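Local structure of probable aromatic acid decarboxylase (Escherichia coli, 1SBZ) at residues H32-K37 and A69-G74; R105-V110 and R115-V120; L15-L20 and A55-F60. The protein probably acts as a flavin prenyltransferase, joining a dimethylallyl group to reduced FMN to make the prenylated flavin cofactor of phenolic acid decarboxylase. All blocks are in the same frame, centred on the assembly; numbering follows the deposited sequence.

Interaction 1: H32-K37 and A69-G74; sequences HLVMSK and ATISSG. With FMN (flavin mononucleotide), chain H.
Thr-70 meets His-32 loosely, its OG1 lying 4.4 Å from ND1 of that imidazole. The ring takes its hydrogen bonds elsewhere, from ND1 to His-62 and from NE2 to Glu-30, and Phe-60 stacks on it.

Ile-71, next along, does most of the work, sending its two branches to two residues of the strand. Its CG2 comes obliquely to the imidazole, 3.9 Å from His-32 ND1, and the two side chains run antiparallel alongside one another. With CG1 set between backbone N and carbonyl carbon (chi1 57°) and the chain then running out straight (chi2 163°), CD1 meets Val-34 CG2 tip to tip at 3.6 Å. Leu-102 of helix 102-112 touches both Val-34 and Ile-71.

Ser-72 completes the short 3-10 turn, its N bonded to Ala-69 O at 3.0 Å, and its hydroxyl reaches back to the carbonyl of Gln-67.

The strand ends at Met-35; Ser-36 follows as N-cap of helix 37-46, and its OG donates to O1P of the FMN phosphate at 2.6 Å while also capping Ala-39 N. A parallel strand leading at its C-terminal end into a helix N-terminus near the phosphate fits the Rossmann-like, flavodoxin-type alpha/beta sheet, with Ser-36 one of several residues of the FMN site.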
loop_
_atom_site.group_PDB
_atom_site.type_symbol
_atom_site.label_atom_id
_atom_site.label_comp_id
_atom_site.label_asym_id
_atom_site.label_seq_id
_atom_site.Cartn_x
_atom_site.Cartn_y
_atom_site.Cartn_z
ATOM N N HIS D 32 -38.882 2.032 -5.622
ATOM C CA HIS D 32 -38.537 1.522 -6.937
ATOM C C HIS D 32 -37.795 0.201 -6.773
ATOM O O HIS D 32 -36.657 0.166 -6.294
ATOM C CB HIS D 32 -37.695 2.537 -7.709
ATOM C CG HIS D 32 -38.409 3.820 -8.002
ATOM N ND1 HIS D 32 -38.824 4.169 -9.271
ATOM C CD2 HIS D 32 -38.785 4.837 -7.190
ATOM C CE1 HIS D 32 -39.424 5.344 -9.226
ATOM N NE2 HIS D 32 -39.416 5.771 -7.977
ATOM N N LEU D 33 -38.455 -0.886 -7.154
ATOM C CA LEU D 33 -37.917 -2.228 -6.968
ATOM C C LEU D 33 -37.221 -2.743 -8.218
ATOM O O LEU D 33 -37.696 -2.534 -9.334
ATOM C CB LEU D 33 -39.036 -3.197 -6.551
ATOM C CG LEU D 33 -38.770 -4.710 -6.531
ATOM C CD1 LEU D 33 -37.702 -5.075 -5.500
ATOM C CD2 LEU D 33 -40.057 -5.463 -6.254
ATOM N N VAL D 34 -36.077 -3.397 -8.024
ATOM C CA VAL D 34 -35.430 -4.161 -9.090
ATOM C C VAL D 34 -35.094 -5.551 -8.561
ATOM O O VAL D 34 -34.234 -5.696 -7.691
ATOM C CB VAL D 34 -34.141 -3.479 -9.618
ATOM C CG1 VAL D 34 -33.711 -4.108 -10.930
ATOM C CG2 VAL D 34 -34.344 -2.001 -9.814
HETATM N N MSE D 35 -35.787 -6.565 -9.072
HETATM C CA MSE D 35 -35.501 -7.954 -8.709
HETATM C C MSE D 35 -34.626 -8.593 -9.784
HETATM O O MSE D 35 -34.971 -8.559 -10.964
HETATM C CB MSE D 35 -36.790 -8.771 -8.566
HETATM C CG MSE D 35 -37.693 -8.375 -7.420
HETATM SE SE MSE D 35 -39.399 -9.359 -7.477
HETATM C CE MSE D 35 -40.133 -8.532 -9.099
ATOM N N SER D 36 -33.494 -9.168 -9.374
ATOM C CA SER D 36 -32.627 -9.894 -10.301
ATOM C C SER D 36 -33.303 -11.198 -10.711
ATOM O O SER D 36 -34.262 -11.615 -10.074
ATOM C CB SER D 36 -31.282 -10.198 -9.644
ATOM O OG SER D 36 -31.422 -11.194 -8.649
ATOM N N LYS D 37 -32.799 -11.840 -11.763
ATOM C CA LYS D 37 -33.301 -13.148 -12.176
ATOM C C LYS D 37 -33.264 -14.139 -11.005
ATOM O O LYS D 37 -34.243 -14.840 -10.738
ATOM C CB LYS D 37 -32.500 -13.677 -13.372
ATOM C CG LYS D 37 -33.054 -14.959 -14.006
ATOM C CD LYS D 37 -32.241 -16.188 -13.601
ATOM C CE LYS D 37 -32.873 -17.495 -14.112
ATOM N NZ LYS D 37 -33.230 -17.448 -15.575
ATOM N N ALA D 69 -34.116 2.566 -17.705
ATOM C CA ALA D 69 -35.090 2.891 -16.658
ATOM C C ALA D 69 -34.782 4.239 -16.006
ATOM O O ALA D 69 -33.646 4.717 -16.067
ATOM C CB ALA D 69 -35.123 1.785 -15.602
ATOM N N THR D 70 -35.796 4.848 -15.389
ATOM C CA THR D 70 -35.631 6.150 -14.727
ATOM C C THR D 70 -34.454 6.178 -13.749
ATOM O O THR D 70 -33.631 7.100 -13.782
ATOM C CB THR D 70 -36.928 6.581 -14.004
ATOM O OG1 THR D 70 -37.473 5.468 -13.289
ATOM C CG2 THR D 70 -38.023 6.923 -15.012
ATOM N N ILE D 71 -34.377 5.153 -12.902
ATOM C CA ILE D 71 -33.370 5.073 -11.832
ATOM C C ILE D 71 -31.947 4.818 -12.348
ATOM O O ILE D 71 -30.994 4.782 -11.566
ATOM C CB ILE D 71 -33.768 4.009 -10.781
ATOM C CG1 ILE D 71 -33.952 2.639 -11.449
ATOM C CG2 ILE D 71 -35.017 4.446 -10.034
ATOM C CD1 ILE D 71 -33.935 1.465 -10.502
ATOM N N SER D 72 -31.815 4.638 -13.661
ATOM C CA SER D 72 -30.515 4.510 -14.296
ATOM C C SER D 72 -29.918 5.892 -14.557
ATOM O O SER D 72 -28.743 6.023 -14.889
ATOM C CB SER D 72 -30.643 3.730 -15.599
ATOM O OG SER D 72 -29.409 3.681 -16.283
ATOM N N SER D 73 -30.742 6.919 -14.399
ATOM C CA SER D 73 -30.316 8.288 -14.628
ATOM C C SER D 73 -30.035 8.988 -13.311
ATOM O O SER D 73 -30.833 8.905 -12.373
ATOM C CB SER D 73 -31.386 9.051 -15.418
ATOM O OG SER D 73 -30.973 10.385 -15.659
ATOM N N GLY D 74 -28.901 9.680 -13.255
ATOM C CA GLY D 74 -28.504 10.447 -12.082
ATOM C C GLY D 74 -29.406 11.635 -11.801
ATOM O O GLY D 74 -29.686 11.939 -10.638
HETATM N N1 FMN H . -25.093 -16.331 -3.289
HETATM C C2 FMN H . -24.539 -15.629 -2.244
HETATM O O2 FMN H . -23.623 -14.855 -2.494
HETATM N N3 FMN H . -25.008 -15.806 -0.957
HETATM C C4 FMN H . -26.052 -16.693 -0.720
HETATM O O4 FMN H . -26.627 -16.650 0.373
HETATM C C4A FMN H . -26.618 -17.406 -1.792
HETATM N N5 FMN H . -27.662 -18.298 -1.601
HETATM C C5A FMN H . -28.209 -18.985 -2.679
HETATM C C6 FMN H . -29.265 -19.880 -2.482
HETATM C C7 FMN H . -29.824 -20.575 -3.565
HETATM C C7M FMN H . -31.173 -21.221 -3.375
HETATM C C8 FMN H . -29.317 -20.372 -4.855
HETATM C C8M FMN H . -30.040 -20.887 -6.076
HETATM C C9 FMN H . -28.267 -19.481 -5.044
HETATM C C9A FMN H . -27.710 -18.783 -3.965
HETATM N N10 FMN H . -26.656 -17.896 -4.166
HETATM C C10 FMN H . -26.120 -17.218 -3.083
HETATM C "C1'" FMN H . -25.935 -17.875 -5.487
HETATM C "C2'" FMN H . -26.395 -16.671 -6.303
HETATM O "O2'" FMN H . -27.797 -16.724 -6.465
HETATM C "C3'" FMN H . -25.676 -16.574 -7.653
HETATM O "O3'" FMN H . -24.324 -16.193 -7.442
HETATM C "C4'" FMN H . -26.351 -15.615 -8.641
HETATM O "O4'" FMN H . -25.564 -15.452 -9.806
HETATM C "C5'" FMN H . -26.603 -14.233 -8.048
HETATM O "O5'" FMN H . -27.014 -13.340 -9.070
HETATM P P FMN H . -27.740 -11.966 -8.645
HETATM O O1P FMN H . -29.114 -12.325 -8.117
HETATM O O2P FMN H . -27.815 -11.107 -9.872
HETATM O O3P FMN H . -26.921 -11.283 -7.566
#

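Interaction 2: R105-V110 and R115-V120; sequences RAADVV and RKLVLV. With FMN (flavin mononucleotide), chain E.
Val-110 and Arg-115 close the turn between helix and strand: Arg-115 N donates to Val-110 O at 2.9 Å. Val-110 carries its CG1 anti to the backbone N (chi1 157°), which brings this methyl in over the start of the strand, 3.4 Å from Arg-115 O and 4.0 Å from Leu-117 CB. Deeper in, Leu-117 CD2 lies 4.3 Å from Ala-107 CB, and Ile-94 of helix 88-96 touches both residues.

Helix 102-112 is the second helix, after 88-96, of the beta-alpha-beta crossover connecting the parallel neighbours 80-86 and 116-121, and it comes back against the sheet at 134° to the short strand segment.

Arg-115 leaves the turn with an extended chain from CG to NE, and its NH2 bonds to Gly-74 O. Arg-105 bends instead at chi2, 64°, and its guanidinium lies between Val-109 CG2, 3.3 Å above the centre of one face, and an FMN held by a neighbouring subunit. On the FMN side Arg-105 NH1 lies 3.4 Å from N1 of the flavin, and Arg-105 NH1 also forms a salt bridge with OE2 of Glu-123 of the neighbouring subunit.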
loop_
_atom_site.group_PDB
_atom_site.type_symbol
_atom_site.label_atom_id
_atom_site.label_comp_id
_atom_site.label_asym_id
_atom_site.label_seq_id
_atom_site.Cartn_x
_atom_site.Cartn_y
_atom_site.Cartn_z
ATOM N N ARG D 105 -26.062 -0.849 -12.221
ATOM C CA ARG D 105 -26.129 0.515 -12.742
ATOM C C ARG D 105 -26.785 1.487 -11.765
ATOM O O ARG D 105 -26.234 2.552 -11.496
ATOM C CB ARG D 105 -26.832 0.555 -14.109
ATOM C CG ARG D 105 -27.098 1.967 -14.653
ATOM C CD ARG D 105 -25.849 2.799 -14.963
ATOM N NE ARG D 105 -26.207 4.140 -15.449
ATOM C CZ ARG D 105 -25.345 5.136 -15.629
ATOM N NH1 ARG D 105 -24.053 4.979 -15.355
ATOM N NH2 ARG D 105 -25.778 6.304 -16.067
ATOM N N ALA D 106 -27.954 1.126 -11.239
ATOM C CA ALA D 106 -28.615 1.961 -10.245
ATOM C C ALA D 106 -27.707 2.193 -9.037
ATOM O O ALA D 106 -27.696 3.290 -8.479
ATOM C CB ALA D 106 -29.941 1.349 -9.811
ATOM N N ALA D 107 -26.941 1.171 -8.645
ATOM C CA ALA D 107 -26.005 1.289 -7.508
ATOM C C ALA D 107 -24.833 2.214 -7.836
ATOM O O ALA D 107 -24.460 3.069 -7.039
ATOM C CB ALA D 107 -25.487 -0.088 -7.076
ATOM N N ASP D 108 -24.268 2.034 -9.024
ATOM C CA ASP D 108 -23.185 2.887 -9.524
ATOM C C ASP D 108 -23.607 4.362 -9.587
ATOM O O ASP D 108 -22.853 5.251 -9.171
ATOM C CB ASP D 108 -22.729 2.386 -10.899
ATOM C CG ASP D 108 -21.339 2.860 -11.259
ATOM O OD1 ASP D 108 -20.378 2.570 -10.499
ATOM O OD2 ASP D 108 -21.115 3.523 -12.289
ATOM N N VAL D 109 -24.823 4.601 -10.084
ATOM C CA VAL D 109 -25.434 5.934 -10.151
ATOM C C VAL D 109 -25.666 6.532 -8.757
ATOM O O VAL D 109 -25.303 7.679 -8.496
ATOM C CB VAL D 109 -26.757 5.903 -10.978
ATOM C CG1 VAL D 109 -27.621 7.132 -10.715
ATOM C CG2 VAL D 109 -26.452 5.791 -12.461
ATOM N N VAL D 110 -26.268 5.763 -7.863
ATOM C CA VAL D 110 -26.410 6.201 -6.474
ATOM C C VAL D 110 -25.063 6.700 -5.904
ATOM O O VAL D 110 -24.987 7.790 -5.329
ATOM C CB VAL D 110 -27.072 5.101 -5.598
ATOM C CG1 VAL D 110 -26.739 5.281 -4.123
ATOM C CG2 VAL D 110 -28.592 5.096 -5.813
ATOM N N ARG D 115 -25.489 9.662 -3.122
ATOM C CA ARG D 115 -26.678 9.208 -2.406
ATOM C C ARG D 115 -26.337 7.978 -1.574
ATOM O O ARG D 115 -25.283 7.346 -1.780
ATOM C CB ARG D 115 -27.830 8.935 -3.381
ATOM C CG ARG D 115 -28.175 10.156 -4.231
ATOM C CD ARG D 115 -29.225 9.933 -5.317
ATOM N NE ARG D 115 -29.394 11.166 -6.092
ATOM C CZ ARG D 115 -29.833 11.236 -7.345
ATOM N NH1 ARG D 115 -30.170 10.139 -8.016
ATOM N NH2 ARG D 115 -29.918 12.423 -7.935
ATOM N N LYS D 116 -27.206 7.654 -0.620
ATOM C CA LYS D 116 -26.898 6.600 0.348
ATOM C C LYS D 116 -27.123 5.211 -0.242
ATOM O O LYS D 116 -28.206 4.918 -0.752
ATOM C CB LYS D 116 -27.709 6.787 1.637
ATOM C CG LYS D 116 -27.522 5.655 2.638
ATOM C CD LYS D 116 -27.360 6.178 4.050
ATOM C CE LYS D 116 -26.434 5.269 4.850
ATOM N NZ LYS D 116 -25.175 4.935 4.088
ATOM N N LEU D 117 -26.094 4.367 -0.180
ATOM C CA LEU D 117 -26.228 2.960 -0.543
ATOM C C LEU D 117 -26.129 2.064 0.698
ATOM O O LEU D 117 -25.149 2.132 1.447
ATOM C CB LEU D 117 -25.171 2.569 -1.588
ATOM C CG LEU D 117 -25.224 1.149 -2.176
ATOM C CD1 LEU D 117 -26.566 0.876 -2.848
ATOM C CD2 LEU D 117 -24.092 0.925 -3.168
ATOM N N VAL D 118 -27.157 1.242 0.916
ATOM C CA VAL D 118 -27.192 0.320 2.050
ATOM C C VAL D 118 -27.257 -1.109 1.522
ATOM O O VAL D 118 -28.202 -1.479 0.833
ATOM C CB VAL D 118 -28.393 0.591 2.996
ATOM C CG1 VAL D 118 -28.446 -0.435 4.137
ATOM C CG2 VAL D 118 -28.335 2.002 3.550
ATOM N N LEU D 119 -26.248 -1.907 1.842
ATOM C CA LEU D 119 -26.212 -3.296 1.389
ATOM C C LEU D 119 -26.539 -4.228 2.535
ATOM O O LEU D 119 -26.149 -3.978 3.675
ATOM C CB LEU D 119 -24.821 -3.621 0.846
ATOM C CG LEU D 119 -24.469 -3.474 -0.637
ATOM C CD1 LEU D 119 -25.404 -2.575 -1.454
ATOM C CD2 LEU D 119 -22.995 -3.077 -0.815
ATOM N N VAL D 120 -27.242 -5.315 2.233
ATOM C CA VAL D 120 -27.551 -6.337 3.223
ATOM C C VAL D 120 -26.855 -7.613 2.737
ATOM O O VAL D 120 -27.492 -8.507 2.176
ATOM C CB VAL D 120 -29.107 -6.513 3.397
ATOM C CG1 VAL D 120 -29.444 -7.641 4.370
ATOM C CG2 VAL D 120 -29.750 -5.196 3.864
HETATM N N1 FMN E . -23.149 4.816 -18.644
HETATM C C2 FMN E . -22.015 5.561 -18.387
HETATM O O2 FMN E . -21.087 5.034 -17.785
HETATM N N3 FMN E . -21.925 6.879 -18.818
HETATM C C4 FMN E . -22.980 7.454 -19.500
HETATM O O4 FMN E . -22.953 8.656 -19.769
HETATM C C4A FMN E . -24.131 6.698 -19.756
HETATM N N5 FMN E . -25.187 7.261 -20.439
HETATM C C5A FMN E . -26.331 6.524 -20.702
HETATM C C6 FMN E . -27.383 7.125 -21.394
HETATM C C7 FMN E . -28.544 6.412 -21.690
HETATM C C7M FMN E . -29.223 6.813 -22.972
HETATM C C8 FMN E . -28.649 5.082 -21.255
HETATM C C8M FMN E . -29.770 4.208 -21.746
HETATM C C9 FMN E . -27.600 4.483 -20.559
HETATM C C9A FMN E . -26.431 5.201 -20.278
HETATM N N10 FMN E . -25.372 4.620 -19.585
HETATM C C10 FMN E . -24.221 5.369 -19.325
HETATM C "C1'" FMN E . -25.564 3.275 -18.943
HETATM C "C2'" FMN E . -24.863 2.201 -19.767
HETATM O "O2'" FMN E . -25.406 2.180 -21.070
HETATM C "C3'" FMN E . -24.968 0.826 -19.106
HETATM O "O3'" FMN E . -24.133 0.805 -17.969
HETATM C "C4'" FMN E . -24.594 -0.338 -20.032
HETATM O "O4'" FMN E . -24.609 -1.537 -19.288
HETATM C "C5'" FMN E . -23.217 -0.172 -20.664
HETATM O "O5'" FMN E . -22.872 -1.349 -21.348
HETATM P P FMN E . -21.747 -1.327 -22.483
HETATM O O1P FMN E . -21.450 -2.744 -22.889
HETATM O O2P FMN E . -20.470 -0.674 -21.975
HETATM O O3P FMN E . -22.277 -0.520 -23.648
#

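Interaction 3: L15-L20 and A55-F60; sequences LGVALL and AALADF
Leu-57 and Leu-20 bury the most surface in this contact, and they meet at the base of their side chains, CB to CB at 4.1 Å. Leu-57 sits in the type I turn from Ala-55 to Ala-58, closed by Ala-58 N bonding to Ala-55 O, and its CB points at the helix. Its torsions fall away from the usual staggered values: chi1 is -101°, and a chi2 of 10° nearly eclipses CD1 with CA. The other methyl, CD2, approaches Val-17 CG1 at 4.0 Å, the two side chains crossing at about a right angle. Leu-57 therefore lies across one turn of helix 13-24, touching residues three apart on it.

Leu-20 also packs on Val-5 and Met-7 of strand 2-7, which places it between the turn and the sheet. Beside the leucines a water donates to both Leu-20 O, at 2.6 Å, and Leu-57 O, at 2.7 Å, joining a helix carbonyl to a turn carbonyl. Asp-59, further along, ties the loop to the same helix through a salt bridge with Arg-24.

The contact thus joins the first helix of the Rossmann-like fold to the loop leading into strand 60-62, the outermost of the sheet within this chain. Aliphatic groups make the direct touches, while two carbonyl acceptors, which could not bond to each other, are reconciled by one water using both its protons.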
loop_
_atom_site.group_PDB
_atom_site.type_symbol
_atom_site.label_atom_id
_atom_site.label_comp_id
_atom_site.label_asym_id
_atom_site.label_seq_id
_atom_site.Cartn_x
_atom_site.Cartn_y
_atom_site.Cartn_z
ATOM N N LEU D 15 -36.400 -11.377 3.928
ATOM C CA LEU D 15 -35.891 -10.067 4.364
ATOM C C LEU D 15 -36.331 -8.959 3.409
ATOM O O LEU D 15 -36.740 -7.888 3.846
ATOM C CB LEU D 15 -34.359 -10.079 4.459
ATOM C CG LEU D 15 -33.687 -11.053 5.431
ATOM C CD1 LEU D 15 -32.236 -11.296 5.042
ATOM C CD2 LEU D 15 -33.797 -10.542 6.875
ATOM N N GLY D 16 -36.231 -9.222 2.104
ATOM C CA GLY D 16 -36.632 -8.253 1.082
ATOM C C GLY D 16 -38.124 -7.986 1.090
ATOM O O GLY D 16 -38.560 -6.829 1.073
ATOM N N VAL D 17 -38.910 -9.057 1.116
ATOM C CA VAL D 17 -40.375 -8.956 1.157
ATOM C C VAL D 17 -40.855 -8.179 2.386
ATOM O O VAL D 17 -41.724 -7.316 2.271
ATOM C CB VAL D 17 -41.053 -10.348 1.108
ATOM C CG1 VAL D 17 -42.584 -10.216 1.115
ATOM C CG2 VAL D 17 -40.591 -11.124 -0.119
ATOM N N ALA D 18 -40.270 -8.477 3.549
ATOM C CA ALA D 18 -40.644 -7.807 4.787
ATOM C C ALA D 18 -40.302 -6.315 4.772
ATOM O O ALA D 18 -41.083 -5.495 5.254
ATOM C CB ALA D 18 -40.005 -8.488 5.978
ATOM N N LEU D 19 -39.138 -5.970 4.224
ATOM C CA LEU D 19 -38.751 -4.566 4.094
ATOM C C LEU D 19 -39.694 -3.823 3.144
ATOM O O LEU D 19 -40.085 -2.681 3.417
ATOM C CB LEU D 19 -37.289 -4.432 3.655
ATOM C CG LEU D 19 -36.743 -3.029 3.354
ATOM C CD1 LEU D 19 -35.393 -2.827 4.019
ATOM C CD2 LEU D 19 -36.648 -2.811 1.852
ATOM N N LEU D 20 -40.053 -4.480 2.038
ATOM C CA LEU D 20 -41.003 -3.920 1.079
ATOM C C LEU D 20 -42.396 -3.761 1.676
ATOM O O LEU D 20 -43.083 -2.779 1.389
ATOM C CB LEU D 20 -41.077 -4.773 -0.193
ATOM C CG LEU D 20 -39.979 -4.622 -1.244
ATOM C CD1 LEU D 20 -40.119 -5.725 -2.277
ATOM C CD2 LEU D 20 -40.029 -3.256 -1.910
ATOM N N ALA D 55 -43.556 -7.691 -6.722
ATOM C CA ALA D 55 -43.583 -6.509 -7.579
ATOM C C ALA D 55 -44.728 -5.568 -7.184
ATOM O O ALA D 55 -44.560 -4.346 -7.167
ATOM C CB ALA D 55 -43.693 -6.910 -9.042
ATOM N N ALA D 56 -45.877 -6.153 -6.838
ATOM C CA ALA D 56 -47.065 -5.392 -6.443
ATOM C C ALA D 56 -46.922 -4.679 -5.088
ATOM O O ALA D 56 -47.736 -3.813 -4.747
ATOM C CB ALA D 56 -48.304 -6.295 -6.457
ATOM N N LEU D 57 -45.894 -5.040 -4.322
ATOM C CA LEU D 57 -45.583 -4.358 -3.062
ATOM C C LEU D 57 -44.929 -2.996 -3.300
ATOM O O LEU D 57 -44.899 -2.149 -2.408
ATOM C CB LEU D 57 -44.666 -5.227 -2.200
ATOM C CG LEU D 57 -45.149 -6.072 -1.015
ATOM C CD1 LEU D 57 -46.675 -6.179 -0.873
ATOM C CD2 LEU D 57 -44.501 -7.446 -1.054
ATOM N N ALA D 58 -44.409 -2.792 -4.507
ATOM C CA ALA D 58 -43.677 -1.571 -4.839
ATOM C C ALA D 58 -44.515 -0.634 -5.699
ATOM O O ALA D 58 -45.439 -1.066 -6.392
ATOM C CB ALA D 58 -42.368 -1.912 -5.539
ATOM N N ASP D 59 -44.183 0.651 -5.645
ATOM C CA ASP D 59 -44.842 1.655 -6.464
ATOM C C ASP D 59 -44.408 1.515 -7.910
ATOM O O ASP D 59 -45.216 1.676 -8.821
ATOM C CB ASP D 59 -44.522 3.056 -5.947
ATOM C CG ASP D 59 -45.120 3.319 -4.583
ATOM O OD1 ASP D 59 -46.354 3.186 -4.433
ATOM O OD2 ASP D 59 -44.438 3.669 -3.598
ATOM N N PHE D 60 -43.124 1.226 -8.113
ATOM C CA PHE D 60 -42.579 0.950 -9.439
ATOM C C PHE D 60 -41.694 -0.282 -9.372
ATOM O O PHE D 60 -41.075 -0.552 -8.345
ATOM C CB PHE D 60 -41.744 2.129 -9.947
ATOM C CG PHE D 60 -42.494 3.426 -10.017
ATOM C CD1 PHE D 60 -42.606 4.246 -8.894
ATOM C CD2 PHE D 60 -43.076 3.840 -11.212
ATOM C CE1 PHE D 60 -43.296 5.449 -8.962
ATOM C CE2 PHE D 60 -43.767 5.046 -11.290
ATOM C CZ PHE D 60 -43.878 5.852 -10.162
HETATM O O HOH W 1 -43.104 -1.191 -0.618
#

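Strand 30-35 divides the three contacts. Val-34 faces helix 102-112, on the side where interactions 1 and 2 lie, whereas Leu-33 faces Ala-58 on the side of interaction 3. Interactions 1 and 2 touch directly, with Val-109 packed against the 69-74 loop, and each reaches a different FMN: one through a phosphate-binding hydroxyl, the other through an arginine at a subunit boundary. Interaction 3 joins interaction 1 where Leu-33 N pairs with Phe-60 O. All three are mainly buried; interaction 3 is aliphatic at its direct touches and adds a water, interaction 1 sets an isoleucine against an imidazole and a valine, and interaction 2 adds a direct backbone bond. Interaction 3 borders the surface at Leu-57, interaction 1 at Thr-70.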